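Local coordinates for PHD finger protein 14 (Danio rerio, PDB 7D86), which binds histone H3, preferring its unmodified form, through zinc fingers of the PHD and pre-PHD type, and represses PDGFRA expression, at residues V116-E120 against M121-K125; S169-A172 against A173-I177; R191-R194 against K195-K199. One frame throughout, in Å; residues are numbered along the deposited sequence.

Contact 1 (V116-E120 against M121-K125); sequences VTLTE and MNYSK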
loop_
_atom_site.group_PDB
_atom_site.type_symbol
_atom_site.label_atom_id
_atom_site.label_comp_id
_atom_site.label_asym_id
_atom_site.label_seq_id
_atom_site.Cartn_x
_atom_site.Cartn_y
_atom_site.Cartn_z
ATOM N N VAL A 116 -10.269 -1.499 9.039
ATOM C CA VAL A 116 -9.440 -2.673 8.813
ATOM C C VAL A 116 -9.454 -3.536 10.063
ATOM O O VAL A 116 -9.247 -3.044 11.179
ATOM C CB VAL A 116 -8.012 -2.249 8.442
ATOM C CG1 VAL A 116 -7.158 -3.484 8.136
ATOM C CG2 VAL A 116 -8.035 -1.292 7.261
ATOM N N THR A 117 -9.709 -4.828 9.888
ATOM C CA THR A 117 -9.713 -5.784 10.989
ATOM C C THR A 117 -8.457 -6.636 10.900
ATOM O O THR A 117 -8.255 -7.347 9.909
ATOM C CB THR A 117 -10.956 -6.674 10.963
ATOM O OG1 THR A 117 -12.139 -5.868 11.022
ATOM C CG2 THR A 117 -10.945 -7.625 12.153
ATOM N N LEU A 118 -7.620 -6.557 11.928
ATOM C CA LEU A 118 -6.446 -7.407 12.056
ATOM C C LEU A 118 -6.741 -8.527 13.046
ATOM O O LEU A 118 -7.350 -8.300 14.097
ATOM C CB LEU A 118 -5.235 -6.599 12.516
ATOM C CG LEU A 118 -4.929 -5.345 11.691
ATOM C CD1 LEU A 118 -3.649 -4.676 12.164
ATOM C CD2 LEU A 118 -4.843 -5.682 10.210
ATOM N N THR A 119 -6.302 -9.730 12.708
ATOM C CA THR A 119 -6.575 -10.926 13.489
ATOM C C THR A 119 -5.397 -11.268 14.389
ATOM O O THR A 119 -4.299 -10.726 14.257
ATOM C CB THR A 119 -6.863 -12.098 12.558
ATOM O OG1 THR A 119 -5.670 -12.402 11.828
ATOM C CG2 THR A 119 -7.966 -11.732 11.583
ATOM N N GLU A 120 -5.645 -12.196 15.315
ATOM C CA GLU A 120 -4.556 -12.770 16.095
ATOM C C GLU A 120 -3.447 -13.275 15.190
ATOM O O GLU A 120 -2.264 -13.133 15.510
ATOM C CB GLU A 120 -5.063 -13.919 16.966
ATOM C CG GLU A 120 -6.077 -13.547 18.006
ATOM C CD GLU A 120 -6.230 -14.638 19.045
ATOM O OE1 GLU A 120 -5.221 -14.977 19.700
ATOM O OE2 GLU A 120 -7.349 -15.170 19.191
ATOM N N MET A 121 -3.819 -13.888 14.060
ATOM C CA MET A 121 -2.823 -14.404 13.129
ATOM C C MET A 121 -1.950 -13.276 12.592
ATOM O O MET A 121 -0.720 -13.388 12.573
ATOM C CB MET A 121 -3.517 -15.169 11.990
ATOM C CG MET A 121 -4.234 -16.454 12.428
ATOM S SD MET A 121 -5.839 -16.276 13.264
ATOM C CE MET A 121 -6.938 -15.834 11.915
ATOM N N ASN A 122 -2.574 -12.170 12.164
ATOM C CA ASN A 122 -1.821 -11.000 11.717
ATOM C C ASN A 122 -0.874 -10.511 12.805
ATOM O O ASN A 122 0.313 -10.267 12.550
ATOM C CB ASN A 122 -2.773 -9.863 11.328
ATOM C CG ASN A 122 -3.681 -10.216 10.170
ATOM O OD1 ASN A 122 -4.858 -9.851 10.162
ATOM N ND2 ASN A 122 -3.141 -10.913 9.178
ATOM N N TYR A 123 -1.398 -10.337 14.021
ATOM C CA TYR A 123 -0.612 -9.775 15.115
ATOM C C TYR A 123 0.577 -10.657 15.460
ATOM O O TYR A 123 1.643 -10.157 15.831
ATOM C CB TYR A 123 -1.495 -9.594 16.348
ATOM C CG TYR A 123 -2.525 -8.506 16.235
ATOM C CD1 TYR A 123 -2.220 -7.293 15.627
ATOM C CD2 TYR A 123 -3.803 -8.679 16.762
ATOM C CE1 TYR A 123 -3.161 -6.281 15.542
ATOM C CE2 TYR A 123 -4.752 -7.674 16.682
ATOM C CZ TYR A 123 -4.425 -6.476 16.071
ATOM O OH TYR A 123 -5.372 -5.475 15.994
ATOM N N SER A 124 0.406 -11.975 15.359
ATOM C CA SER A 124 1.483 -12.904 15.667
ATOM C C SER A 124 2.596 -12.879 14.630
ATOM O O SER A 124 3.648 -13.482 14.864
ATOM C CB SER A 124 0.924 -14.325 15.795
ATOM O OG SER A 124 0.460 -14.797 14.538
ATOM N N LYS A 125 2.398 -12.198 13.499
ATOM C CA LYS A 125 3.424 -12.122 12.466
ATOM C C LYS A 125 4.369 -10.941 12.641
ATOM O O LYS A 125 5.396 -10.898 11.959
ATOM C CB LYS A 125 2.793 -12.026 11.069
ATOM C CG LYS A 125 1.849 -13.155 10.703
ATOM C CD LYS A 125 2.594 -14.436 10.414
ATOM C CE LYS A 125 1.616 -15.560 10.130
ATOM N NZ LYS A 125 2.289 -16.881 10.137
#
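Thr119 and Asn122 exchange hydrogen bonds in both directions across the first turn of helix 120-123. Among the polar contacts, Asn122 N gives a nearly straight bond to Thr119 OG1 (3.1 Å, 169°), and Thr119 N answers with one to Asn122 OD1 (2.9 Å, 173°), the donor N tilted from the plane of the Asn122 side-chain amide. OG1 can take the first because it stands between its own backbone N and carbonyl carbon (chi1 66°), facing into the turn; its own bond to Asn122 OD1 is weak. The amide of Asn122 is buried, and ND2 makes a weak bond to Pro103 O. With an alanine here, Thr119 N would probably lose its side-chain acceptor and Pro103 O its weak donor, leaving only one side of the reciprocal pair. Along the backbone, Tyr123 N bonds to Thr119 O and Ser124 N to Glu120 O, while Ser124 OG reaches back to Met121 O at 2.7 Å. Two apolar contacts flank the cap: Leu118 CB meets Tyr123 CZ at 3.6 Å, the side chains crossing at about a right angle, and Met121 CE lies 3.8 Å from Thr119 CB. Reciprocal side-chain-to-backbone bonds with Thr119 as N-cap define a capping box.

Contact 2 (S169-A172 against A173-I177); sequences SEAA and AEEDI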
loop_
_atom_site.group_PDB
_atom_site.type_symbol
_atom_site.label_atom_id
_atom_site.label_comp_id
_atom_site.label_asym_id
_atom_site.label_seq_id
_atom_site.Cartn_x
_atom_site.Cartn_y
_atom_site.Cartn_z
ATOM N N SER A 169 1.902 -5.548 -7.873
ATOM C CA SER A 169 1.049 -5.625 -9.047
ATOM C C SER A 169 -0.374 -5.971 -8.638
ATOM O O SER A 169 -0.614 -6.606 -7.607
ATOM C CB SER A 169 1.561 -6.678 -10.055
ATOM O OG SER A 169 2.893 -6.415 -10.457
ATOM N N GLU A 170 -1.321 -5.552 -9.468
ATOM C CA GLU A 170 -2.709 -5.979 -9.346
ATOM C C GLU A 170 -3.136 -6.557 -10.686
ATOM O O GLU A 170 -3.036 -5.879 -11.711
ATOM C CB GLU A 170 -3.625 -4.821 -8.942
ATOM C CG GLU A 170 -5.096 -5.221 -8.812
ATOM C CD GLU A 170 -5.996 -4.054 -8.426
ATOM O OE1 GLU A 170 -7.185 -4.293 -8.129
ATOM O OE2 GLU A 170 -5.516 -2.900 -8.415
ATOM N N ALA A 171 -3.597 -7.806 -10.680
ATOM C CA ALA A 171 -4.074 -8.427 -11.908
ATOM C C ALA A 171 -5.329 -7.722 -12.414
ATOM O O ALA A 171 -6.150 -7.226 -11.638
ATOM C CB ALA A 171 -4.364 -9.915 -11.678
ATOM N N ALA A 172 -5.476 -7.676 -13.735
ATOM C CA ALA A 172 -6.686 -7.103 -14.300
ATOM C C ALA A 172 -7.895 -7.990 -14.006
ATOM O O ALA A 172 -7.773 -9.194 -13.751
ATOM C CB ALA A 172 -6.535 -6.905 -15.805
ATOM N N ALA A 173 -9.078 -7.371 -14.058
ATOM C CA ALA A 173 -10.324 -8.095 -13.808
ATOM C C ALA A 173 -10.486 -9.282 -14.751
ATOM O O ALA A 173 -10.940 -10.355 -14.336
ATOM C CB ALA A 173 -11.516 -7.146 -13.944
ATOM N N GLU A 174 -10.130 -9.108 -16.025
ATOM C CA GLU A 174 -10.276 -10.187 -16.994
ATOM C C GLU A 174 -9.325 -11.345 -16.729
ATOM O O GLU A 174 -9.530 -12.431 -17.277
ATOM C CB GLU A 174 -10.059 -9.651 -18.409
ATOM C CG GLU A 174 -8.704 -8.994 -18.607
ATOM C CD GLU A 174 -8.557 -8.352 -19.971
ATOM O OE1 GLU A 174 -9.017 -8.951 -20.966
ATOM O OE2 GLU A 174 -7.989 -7.241 -20.050
ATOM N N GLU A 175 -8.289 -11.138 -15.915
ATOM C CA GLU A 175 -7.364 -12.224 -15.613
ATOM C C GLU A 175 -7.970 -13.256 -14.670
ATOM O O GLU A 175 -7.467 -14.382 -14.605
ATOM C CB GLU A 175 -6.068 -11.668 -15.024
ATOM C CG GLU A 175 -5.289 -10.778 -15.980
ATOM C CD GLU A 175 -3.929 -10.386 -15.430
ATOM O OE1 GLU A 175 -3.187 -11.284 -14.977
ATOM O OE2 GLU A 175 -3.605 -9.180 -15.442
ATOM N N ASP A 176 -9.024 -12.897 -13.938
ATOM C CA ASP A 176 -9.807 -13.839 -13.138
ATOM C C ASP A 176 -8.932 -14.600 -12.137
ATOM O O ASP A 176 -8.897 -15.835 -12.098
ATOM C CB ASP A 176 -10.575 -14.805 -14.046
ATOM C CG ASP A 176 -11.604 -15.616 -13.293
ATOM O OD1 ASP A 176 -11.936 -15.234 -12.152
ATOM O OD2 ASP A 176 -12.078 -16.640 -13.834
ATOM N N ILE A 177 -8.218 -13.828 -11.322
ATOM C CA ILE A 177 -7.407 -14.348 -10.225
ATOM C C ILE A 177 -8.104 -13.971 -8.922
ATOM O O ILE A 177 -8.425 -12.797 -8.710
ATOM C CB ILE A 177 -5.975 -13.790 -10.282
ATOM C CG1 ILE A 177 -5.333 -14.146 -11.632
ATOM C CG2 ILE A 177 -5.143 -14.308 -9.122
ATOM C CD1 ILE A 177 -3.863 -13.812 -11.735
HETATM O O HOH W 1 -8.333 -10.746 -11.769
#
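Glu175 turns back from the 3-10 segment 173-175 onto Ala171 and Ala172. Its CB sits 3.3 Å from Ala172 O, the acceptor of the bond from Glu175 N (3.0 Å), which arrives from above the carbonyl plane. CG lies anti to the carbonyl carbon (chi1 -64°), a torsion that sends the chain back along the turn, 3.7 Å from the same Ala172 O. Beyond CG the chain is extended, and CD arrives 3.8 Å from Ala171 CB. The carboxylate then divides its work: OE1 rests against the methyl of Ala171, whereas OE2 accepts from Ala172 N at 2.9 Å and 165°, met from above the carboxylate plane. Together, Glu175 N to Ala172 O and Ala172 N to Glu175 OE2 join the two residues reciprocally at the start of the 3-10 turn, in the connection between antiparallel strands 168-170 and 181-183 of the second PHD-type finger. Ala171 CB also receives Ile177 CD1 at 3.9 Å, and it packs on Phe182 of the partner strand. A water donates to Ala172 O at 2.6 Å and accepts from Ile177 N.

Contact 3 (R191-R194 against K195-K199); sequences RFDR and KWKRK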
loop_
_atom_site.group_PDB
_atom_site.type_symbol
_atom_site.label_atom_id
_atom_site.label_comp_id
_atom_site.label_asym_id
_atom_site.label_seq_id
_atom_site.Cartn_x
_atom_site.Cartn_y
_atom_site.Cartn_z
ATOM N N ARG A 191 10.130 -6.191 -15.822
ATOM C CA ARG A 191 11.009 -5.018 -15.814
ATOM C C ARG A 191 10.275 -3.759 -16.269
ATOM O O ARG A 191 10.508 -2.665 -15.732
ATOM C CB ARG A 191 12.239 -5.257 -16.690
ATOM C CG ARG A 191 13.381 -4.281 -16.404
ATOM C CD ARG A 191 14.581 -4.493 -17.337
ATOM N NE ARG A 191 14.999 -5.894 -17.357
ATOM C CZ ARG A 191 15.929 -6.411 -16.559
ATOM N NH1 ARG A 191 16.544 -5.643 -15.674
ATOM N NH2 ARG A 191 16.245 -7.698 -16.648
ATOM N N PHE A 192 9.400 -3.887 -17.269
ATOM C CA PHE A 192 8.624 -2.737 -17.724
ATOM C C PHE A 192 7.744 -2.195 -16.606
ATOM O O PHE A 192 7.694 -0.980 -16.355
ATOM C CB PHE A 192 7.762 -3.128 -18.924
ATOM C CG PHE A 192 6.852 -2.024 -19.382
ATOM C CD1 PHE A 192 7.320 -1.035 -20.228
ATOM C CD2 PHE A 192 5.531 -1.972 -18.964
ATOM C CE1 PHE A 192 6.486 -0.019 -20.653
ATOM C CE2 PHE A 192 4.696 -0.954 -19.386
ATOM C CZ PHE A 192 5.170 0.017 -20.226
ATOM N N ASP A 193 7.036 -3.096 -15.921
ATOM C CA ASP A 193 6.142 -2.689 -14.845
ATOM C C ASP A 193 6.906 -2.029 -13.709
ATOM O O ASP A 193 6.467 -1.002 -13.180
ATOM C CB ASP A 193 5.353 -3.897 -14.338
ATOM C CG ASP A 193 4.190 -4.239 -15.237
ATOM O OD1 ASP A 193 3.874 -3.420 -16.134
ATOM O OD2 ASP A 193 3.591 -5.321 -15.050
ATOM N N ARG A 194 8.053 -2.597 -13.322
ATOM C CA ARG A 194 8.889 -1.956 -12.305
ATOM C C ARG A 194 9.245 -0.533 -12.691
ATOM O O ARG A 194 9.228 0.373 -11.849
ATOM C CB ARG A 194 10.190 -2.727 -12.099
ATOM C CG ARG A 194 10.159 -3.828 -11.101
ATOM C CD ARG A 194 11.591 -4.189 -10.763
ATOM N NE ARG A 194 12.121 -3.294 -9.744
ATOM C CZ ARG A 194 13.413 -3.091 -9.519
ATOM N NH1 ARG A 194 13.787 -2.268 -8.555
ATOM N NH2 ARG A 194 14.328 -3.694 -10.268
ATOM N N LYS A 195 9.602 -0.326 -13.957
ATOM C CA LYS A 195 10.146 0.961 -14.372
ATOM C C LYS A 195 9.124 2.082 -14.191
ATOM O O LYS A 195 9.421 3.118 -13.587
ATOM C CB LYS A 195 10.633 0.867 -15.818
ATOM C CG LYS A 195 12.121 0.562 -15.909
ATOM C CD LYS A 195 12.641 0.640 -17.335
ATOM C CE LYS A 195 12.233 -0.582 -18.125
ATOM N NZ LYS A 195 13.284 -1.008 -19.105
ATOM N N TRP A 196 7.905 1.901 -14.702
ATOM C CA TRP A 196 6.956 3.005 -14.581
ATOM C C TRP A 196 6.394 3.110 -13.167
ATOM O O TRP A 196 6.036 4.211 -12.728
ATOM C CB TRP A 196 5.834 2.898 -15.622
ATOM C CG TRP A 196 4.872 1.750 -15.459
ATOM C CD1 TRP A 196 4.878 0.572 -16.145
ATOM C CD2 TRP A 196 3.743 1.695 -14.575
ATOM N NE1 TRP A 196 3.825 -0.216 -15.738
ATOM C CE2 TRP A 196 3.116 0.450 -14.774
ATOM C CE3 TRP A 196 3.203 2.579 -13.635
ATOM C CZ2 TRP A 196 1.982 0.064 -14.064
ATOM C CZ3 TRP A 196 2.081 2.199 -12.935
ATOM C CH2 TRP A 196 1.482 0.948 -13.149
ATOM N N LYS A 197 6.352 2.006 -12.415
ATOM C CA LYS A 197 5.909 2.105 -11.024
ATOM C C LYS A 197 6.943 2.820 -10.161
ATOM O O LYS A 197 6.587 3.658 -9.323
ATOM C CB LYS A 197 5.601 0.724 -10.449
ATOM C CG LYS A 197 4.371 0.085 -11.052
ATOM C CD LYS A 197 4.317 -1.402 -10.705
ATOM C CE LYS A 197 3.067 -2.035 -11.290
ATOM N NZ LYS A 197 3.088 -3.520 -11.160
ATOM N N ARG A 198 8.228 2.488 -10.329
ATOM C CA ARG A 198 9.258 3.206 -9.582
ATOM C C ARG A 198 9.234 4.692 -9.923
ATOM O O ARG A 198 9.388 5.548 -9.041
ATOM C CB ARG A 198 10.637 2.621 -9.876
ATOM C CG ARG A 198 10.876 1.255 -9.286
ATOM C CD ARG A 198 12.250 0.722 -9.663
ATOM N NE ARG A 198 13.325 1.414 -8.956
ATOM C CZ ARG A 198 14.616 1.276 -9.240
ATOM N NH1 ARG A 198 14.997 0.477 -10.225
ATOM N NH2 ARG A 198 15.526 1.942 -8.545
ATOM N N LYS A 199 9.022 5.010 -11.201
ATOM C CA LYS A 199 8.958 6.405 -11.624
ATOM C C LYS A 199 7.777 7.123 -10.978
ATOM O O LYS A 199 7.916 8.240 -10.468
ATOM C CB LYS A 199 8.879 6.482 -13.152
ATOM C CG LYS A 199 8.729 7.896 -13.687
ATOM C CD LYS A 199 8.685 7.926 -15.206
ATOM C CE LYS A 199 8.490 9.341 -15.729
ATOM N NZ LYS A 199 9.635 10.236 -15.402
#
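The indole of Trp196 has one face over the helix backbone: Asp193 O lies 3.7 Å above its plane, and Lys197 CG approaches the same face, both offset toward the rim. At its edge, in plane, comes Phe192 CD2. From the other ring's standpoint this is an offset edge-to-face pair, the edge of Trp196 toward the face of Phe192, with planes at 61° and centroids 5.2 Å apart; the closest atoms are Phe192 CE2 and Trp196 CD1. Trp196 CG stands between its backbone N and carbonyl carbon (chi1 68°), which swings the indole back toward the preceding turn, where NE1 bonds to Asp193 OD1 at 3.2 Å. That oxygen is met on its anti side, somewhat out of the carboxylate plane, and the carboxylate stands nearly perpendicular to the indole. The bond probably restricts rotation of the indole, keeping its edge toward Phe192. A second flat pair runs along another side of the helix: the side chains of Arg194 and Arg198 lie side by side, pointing the same way, their guanidinium planes 3° apart, with Arg194 NH1 over one face of Arg198 and 3.4 Å from its NH1. Glu165, salt-bridged to Arg194 NH1 and in a long, weak ion pair with Arg198 NE, would probably offset the like charges. The backbone beneath is helical, Arg198 N bonding to Arg194 O at 2.8 Å, though Trp196 N to Phe192 O is weak. Lys197 runs extended past Asp193 O and joins helix 191-204 to strand 168-170 by the bond from its NZ to Leu168 O. Its side chain also touches Leu16, while Arg194 packs on Leu167, Lys186 and Ala189 and reaches Glu165, just beyond helix 159-164.

Overall arrangement
The three contacts follow one another along this PZP module (PHD, pre-PHD and second PHD finger), one piece of a longer protein. Contacts 2 and 3 are neighbours, their centres about 18 Å apart: they meet where Lys197 NZ of the helix comes within 3.0 Å of Ser169 OG on the strand. Contact 1 stands apart, its centre about 26 Å from that of contact 2 and about 31 Å from that of contact 3, which lies across the chain's centre from it. None supplies a zinc ligand. Side chain to side chain, Leu118 is about 8 Å from Cys75 and Cys98 of the pre-PHD site, whereas Trp196 is about 7 Å and Ala172 about 12 Å from Cys15 of the first PHD finger.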